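Side-chain contacts in flap endonuclease 1 (Methanocaldococcus jannaschii, PDB 1A76), which cuts the 5' flaps left on DNA during replication and repair, working as a magnesium-dependent structure-specific endonuclease and 5'-3' exonuclease: residues D72-W77 and L276-P281; M142-V147 and D306-L311. All blocks are in the same frame, centred on the assembly; numbering follows the deposited sequence.

Contact 1 of 2, residues D72-W77 and L276-P281; sequences DITPIW and LSLKLP
Leu276 O receives a short 2.6 Å hydrogen bond from a water whose other bond runs to Pro75 O, longer at 3.3 Å. The water donates to both carbonyls, so two acceptors that could not bond each other are joined through it, and no direct hydrogen bond links 276-281 to 72-77. The remaining contact is apolar. Ile76 has CG1 anti to its backbone N (chi1 176°), which carries this longer branch toward the loop; CD1 at its end lies 4.1 Å from Leu276 CA and meets the branch point of that leucine, with CD1 to CG at 4.2 Å. Two residues back, Thr74 packs its methyl, CG2, against Leu278 CD2 at 4.0 Å. Threonine suits this partly exposed strand position because its methyl can pack, and leucine supplies a matching methyl from the loop. Strand 74-79, in the N-domain, lies between strands 23-27 and 146-148 in a mixed sheet to which the I-domain also contributes. Thr74 and Ile76 face the loop between helices 258-266 and 283-292, whereas Pro75 and Trp77 pack on helix 56-70; Leu278 also rests on Pro145, and Leu276 on Lys23. Between these two segments, then, methyl packing and one bridging water stand in for direct backbone pairing.

Contact 2 of 2, residues M142-V147 and D306-L311; sequences MGIPYV and DKLYNL
Segment 142-147 leaves a helix through a Schellman motif and straightens into a strand, while 306-311 lies wholly in helix 298-315, the closest pair of CA atoms being Met142 and Leu308 at 7.8 Å. Gly143 has a positive phi of 76°, a conformation that glycine reaches easily for want of a CB, and this ends the helix and lets the chain lead off toward strand 146-148. Leu308 does most of the touching from the helix side. Its CG stands anti to the backbone N (chi1 168°), sending the branched end out toward the turn, where CD2 comes within 3.6 Å of Met142 O and 3.9 Å of Met142 CB. The two side chains run at about a right angle to each other. Met142 is bent at its thioether (chi3 63°), which curls the terminal methyl back, and CE comes to lie 4.1 Å from Leu308 CD2; a flexible, unbranched residue can fold round a neighbouring methyl in this way. Helix 129-142 and strand 146-148 complete a beta-alpha-beta connection from strand 74-79, parallel to and beside 146-148 in the sheet, with a long excursion between them. Helix 298-315, the last one modelled, thus meets the point where this connection re-enters the sheet. The fork of a leucine lets its two methyls meet different neighbours, and the other branch of Leu308 reaches Ile144 more loosely, CD1 to CD1 at 4.4 Å. Ile144 is buried, a place that suits its wholly apolar side chain, and also packs on Trp77 and on Thr65 and Leu69 of helix 56-70. Leu69 touches Leu308 too, while Met142 extends to Phe62 and Ile286.

How the contacts relate
The centres of contacts 1 and 2 are about 6 Å apart; in sequence, 142-147 falls between the two segments of contact 1, and 276-281 between those of contact 2. Two probable backbone hydrogen bonds join them directly: Trp77 O to Val147 N at 2.7 Å, which pairs neighbouring parallel strands of the sheet, and Lys279 N to Gly143 O at 2.9 Å, which ties the loop of contact 1 to the turn of contact 2. Pro281, from the loop of contact 1, touches Leu308 of contact 2. Contact 1 lies nearer the metal site: the side chain of Ile76 is about 10 Å from that of Asp27, a predicted magnesium ligand, whereas contact 2 is remote from the metal-binding residues.

Contact 1 of 2, residues D72-W77 and L276-P281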
loop_
_atom_site.group_PDB
_atom_site.type_symbol
_atom_site.label_atom_id
_atom_site.label_comp_id
_atom_site.label_asym_id
_atom_site.label_seq_id
_atom_site.Cartn_x
_atom_site.Cartn_y
_atom_site.Cartn_z
ATOM N N ASP A 72 8.760 4.610 19.019
ATOM C CA ASP A 72 8.333 3.280 19.424
ATOM C C ASP A 72 7.230 2.665 18.551
ATOM O O ASP A 72 6.413 1.870 19.031
ATOM C CB ASP A 72 7.897 3.282 20.895
ATOM C CG ASP A 72 7.868 1.886 21.489
ATOM O OD1 ASP A 72 8.424 0.966 20.852
ATOM O OD2 ASP A 72 7.291 1.696 22.576
ATOM N N ILE A 73 7.196 3.037 17.272
ATOM C CA ILE A 73 6.224 2.450 16.352
ATOM C C ILE A 73 7.025 1.423 15.582
ATOM O O ILE A 73 7.936 1.781 14.820
ATOM C CB ILE A 73 5.652 3.458 15.354
ATOM C CG1 ILE A 73 4.656 4.380 16.058
ATOM C CG2 ILE A 73 4.946 2.707 14.216
ATOM C CD1 ILE A 73 4.523 5.742 15.418
ATOM N N THR A 74 6.708 0.151 15.798
ATOM C CA THR A 74 7.416 -0.933 15.126
ATOM C C THR A 74 6.686 -1.331 13.851
ATOM O O THR A 74 5.593 -1.904 13.899
ATOM C CB THR A 74 7.535 -2.154 16.049
ATOM O OG1 THR A 74 8.359 -1.815 17.166
ATOM C CG2 THR A 74 8.147 -3.325 15.315
ATOM N N PRO A 75 7.279 -1.018 12.687
ATOM C CA PRO A 75 6.634 -1.363 11.427
ATOM C C PRO A 75 7.140 -2.639 10.760
ATOM O O PRO A 75 8.278 -3.089 10.967
ATOM C CB PRO A 75 6.923 -0.144 10.562
ATOM C CG PRO A 75 8.332 0.280 11.025
ATOM C CD PRO A 75 8.527 -0.269 12.443
ATOM N N ILE A 76 6.258 -3.230 9.970
ATOM C CA ILE A 76 6.598 -4.396 9.188
ATOM C C ILE A 76 6.091 -3.980 7.811
ATOM O O ILE A 76 4.933 -3.581 7.660
ATOM C CB ILE A 76 5.888 -5.686 9.688
ATOM C CG1 ILE A 76 6.221 -6.838 8.738
ATOM C CG2 ILE A 76 4.380 -5.464 9.798
ATOM C CD1 ILE A 76 6.431 -8.175 9.423
ATOM N N TRP A 77 6.974 -4.036 6.819
ATOM C CA TRP A 77 6.624 -3.638 5.466
ATOM C C TRP A 77 5.973 -4.775 4.685
ATOM O O TRP A 77 6.438 -5.917 4.706
ATOM C CB TRP A 77 7.880 -3.141 4.736
ATOM C CG TRP A 77 8.300 -1.775 5.176
ATOM C CD1 TRP A 77 8.859 -1.431 6.379
ATOM C CD2 TRP A 77 8.168 -0.558 4.433
ATOM N NE1 TRP A 77 9.079 -0.078 6.423
ATOM C CE2 TRP A 77 8.666 0.483 5.245
ATOM C CE3 TRP A 77 7.675 -0.245 3.156
ATOM C CZ2 TRP A 77 8.689 1.822 4.823
ATOM C CZ3 TRP A 77 7.693 1.080 2.738
ATOM C CH2 TRP A 77 8.200 2.099 3.569
ATOM N N LEU A 276 7.916 -10.436 12.746
ATOM C CA LEU A 276 7.877 -9.038 13.132
ATOM C C LEU A 276 9.184 -8.654 13.826
ATOM O O LEU A 276 9.378 -7.504 14.218
ATOM C CB LEU A 276 6.693 -8.810 14.074
ATOM C CG LEU A 276 5.295 -8.839 13.445
ATOM C CD1 LEU A 276 4.984 -10.240 12.949
ATOM C CD2 LEU A 276 4.262 -8.394 14.470
ATOM N N SER A 277 10.082 -9.628 13.954
ATOM C CA SER A 277 11.366 -9.429 14.603
ATOM C C SER A 277 12.258 -8.448 13.856
ATOM O O SER A 277 12.331 -8.470 12.630
ATOM C CB SER A 277 12.105 -10.768 14.730
ATOM O OG SER A 277 11.533 -11.583 15.737
ATOM N N LEU A 278 12.932 -7.587 14.615
ATOM C CA LEU A 278 13.861 -6.614 14.058
ATOM C C LEU A 278 15.276 -7.154 14.253
ATOM O O LEU A 278 15.542 -7.882 15.209
ATOM C CB LEU A 278 13.727 -5.269 14.777
ATOM C CG LEU A 278 12.297 -4.760 14.992
ATOM C CD1 LEU A 278 12.335 -3.476 15.781
ATOM C CD2 LEU A 278 11.613 -4.541 13.642
ATOM N N LYS A 279 16.178 -6.793 13.353
ATOM C CA LYS A 279 17.565 -7.234 13.427
ATOM C C LYS A 279 18.463 -6.004 13.427
ATOM O O LYS A 279 18.051 -4.940 12.972
ATOM C CB LYS A 279 17.910 -8.106 12.215
ATOM C CG LYS A 279 16.902 -9.197 11.924
ATOM C CD LYS A 279 17.413 -10.153 10.849
ATOM C CE LYS A 279 17.559 -11.578 11.385
ATOM N NZ LYS A 279 16.294 -12.381 11.305
ATOM N N LEU A 280 19.692 -6.142 13.916
ATOM C CA LEU A 280 20.593 -4.998 13.935
ATOM C C LEU A 280 20.938 -4.583 12.504
ATOM O O LEU A 280 21.119 -5.431 11.632
ATOM C CB LEU A 280 21.859 -5.340 14.722
ATOM C CG LEU A 280 21.527 -5.523 16.204
ATOM C CD1 LEU A 280 22.724 -6.128 16.937
ATOM C CD2 LEU A 280 21.136 -4.188 16.802
ATOM N N PRO A 281 21.024 -3.269 12.245
ATOM C CA PRO A 281 21.347 -2.773 10.898
ATOM C C PRO A 281 22.808 -2.934 10.464
ATOM O O PRO A 281 23.729 -2.790 11.279
ATOM C CB PRO A 281 20.950 -1.301 10.951
ATOM C CG PRO A 281 21.063 -0.928 12.399
ATOM C CD PRO A 281 20.813 -2.170 13.209
HETATM O O HOH W 1 8.065 -5.761 12.884
#

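Contact 2 of 2, residues M142-V147 and D306-L311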
loop_
_atom_site.group_PDB
_atom_site.type_symbol
_atom_site.label_atom_id
_atom_site.label_comp_id
_atom_site.label_asym_id
_atom_site.label_seq_id
_atom_site.Cartn_x
_atom_site.Cartn_y
_atom_site.Cartn_z
ATOM N N MET A 142 18.601 -2.592 6.766
ATOM C CA MET A 142 18.162 -1.862 7.943
ATOM C C MET A 142 17.676 -2.766 9.071
ATOM O O MET A 142 17.419 -2.293 10.177
ATOM C CB MET A 142 17.053 -0.880 7.564
ATOM C CG MET A 142 17.501 0.259 6.666
ATOM S SD MET A 142 16.068 1.217 6.156
ATOM C CE MET A 142 15.485 1.846 7.714
ATOM N N GLY A 143 17.561 -4.059 8.786
ATOM C CA GLY A 143 17.112 -5.026 9.776
ATOM C C GLY A 143 15.621 -4.952 10.013
ATOM O O GLY A 143 15.113 -5.465 11.027
ATOM N N ILE A 144 14.928 -4.291 9.088
ATOM C CA ILE A 144 13.476 -4.101 9.170
ATOM C C ILE A 144 12.777 -5.208 8.373
ATOM O O ILE A 144 13.013 -5.367 7.176
ATOM C CB ILE A 144 13.041 -2.737 8.571
ATOM C CG1 ILE A 144 13.878 -1.587 9.162
ATOM C CG2 ILE A 144 11.541 -2.538 8.793
ATOM C CD1 ILE A 144 13.849 -1.495 10.683
ATOM N N PRO A 145 11.860 -5.938 9.016
ATOM C CA PRO A 145 11.144 -7.029 8.347
ATOM C C PRO A 145 10.089 -6.626 7.327
ATOM O O PRO A 145 9.394 -5.618 7.489
ATOM C CB PRO A 145 10.536 -7.805 9.509
ATOM C CG PRO A 145 10.277 -6.745 10.538
ATOM C CD PRO A 145 11.411 -5.768 10.410
ATOM N N TYR A 146 9.980 -7.425 6.273
ATOM C CA TYR A 146 8.987 -7.192 5.242
ATOM C C TYR A 146 8.359 -8.507 4.827
ATOM O O TYR A 146 8.907 -9.572 5.086
ATOM C CB TYR A 146 9.591 -6.480 4.016
ATOM C CG TYR A 146 10.595 -7.259 3.177
ATOM C CD1 TYR A 146 10.178 -8.185 2.212
ATOM C CD2 TYR A 146 11.965 -7.013 3.300
ATOM C CE1 TYR A 146 11.105 -8.845 1.387
ATOM C CE2 TYR A 146 12.894 -7.663 2.485
ATOM C CZ TYR A 146 12.461 -8.572 1.534
ATOM O OH TYR A 146 13.391 -9.195 0.735
ATOM N N VAL A 147 7.185 -8.421 4.217
ATOM C CA VAL A 147 6.474 -9.590 3.736
ATOM C C VAL A 147 6.163 -9.365 2.275
ATOM O O VAL A 147 5.906 -8.244 1.851
ATOM C CB VAL A 147 5.108 -9.800 4.440
ATOM C CG1 VAL A 147 4.733 -11.294 4.409
ATOM C CG2 VAL A 147 5.137 -9.271 5.842
ATOM N N ASP A 306 23.408 5.081 13.020
ATOM C CA ASP A 306 23.867 4.919 14.402
ATOM C C ASP A 306 22.644 4.959 15.324
ATOM O O ASP A 306 22.538 4.197 16.285
ATOM C CB ASP A 306 24.854 6.035 14.771
ATOM C CG ASP A 306 26.249 5.798 14.190
ATOM O OD1 ASP A 306 26.535 4.661 13.760
ATOM O OD2 ASP A 306 27.059 6.750 14.160
ATOM N N LYS A 307 21.702 5.842 15.013
ATOM C CA LYS A 307 20.486 5.951 15.809
ATOM C C LYS A 307 19.618 4.709 15.578
ATOM O O LYS A 307 19.010 4.192 16.514
ATOM C CB LYS A 307 19.696 7.204 15.416
ATOM C CG LYS A 307 20.496 8.496 15.473
ATOM C CD LYS A 307 19.601 9.677 15.818
ATOM C CE LYS A 307 19.758 10.790 14.800
ATOM N NZ LYS A 307 19.662 10.242 13.415
ATOM N N LEU A 308 19.558 4.231 14.334
ATOM C CA LEU A 308 18.752 3.044 14.025
ATOM C C LEU A 308 19.281 1.839 14.783
ATOM O O LEU A 308 18.522 1.067 15.354
ATOM C CB LEU A 308 18.737 2.739 12.517
ATOM C CG LEU A 308 18.152 1.362 12.126
ATOM C CD1 LEU A 308 16.671 1.271 12.513
ATOM C CD2 LEU A 308 18.325 1.132 10.625
ATOM N N TYR A 309 20.596 1.679 14.785
ATOM C CA TYR A 309 21.230 0.563 15.487
ATOM C C TYR A 309 20.852 0.553 16.978
ATOM O O TYR A 309 20.457 -0.475 17.531
ATOM C CB TYR A 309 22.751 0.678 15.343
ATOM C CG TYR A 309 23.527 -0.509 15.864
ATOM C CD1 TYR A 309 23.924 -0.575 17.204
ATOM C CD2 TYR A 309 23.873 -1.567 15.017
ATOM C CE1 TYR A 309 24.645 -1.662 17.691
ATOM C CE2 TYR A 309 24.601 -2.672 15.496
ATOM C CZ TYR A 309 24.981 -2.707 16.831
ATOM O OH TYR A 309 25.697 -3.780 17.304
ATOM N N ASN A 310 20.984 1.703 17.624
ATOM C CA ASN A 310 20.682 1.809 19.049
ATOM C C ASN A 310 19.206 1.587 19.358
ATOM O O ASN A 310 18.870 1.011 20.384
ATOM C CB ASN A 310 21.152 3.167 19.579
ATOM C CG ASN A 310 22.667 3.238 19.710
ATOM O OD1 ASN A 310 23.334 2.211 19.879
ATOM N ND2 ASN A 310 23.218 4.449 19.634
ATOM N N LEU A 311 18.323 2.038 18.475
ATOM C CA LEU A 311 16.885 1.842 18.678
ATOM C C LEU A 311 16.577 0.350 18.671
ATOM O O LEU A 311 15.912 -0.168 19.564
ATOM C CB LEU A 311 16.083 2.539 17.567
ATOM C CG LEU A 311 15.975 4.067 17.657
ATOM C CD1 LEU A 311 15.579 4.630 16.304
ATOM C CD2 LEU A 311 14.949 4.462 18.714
#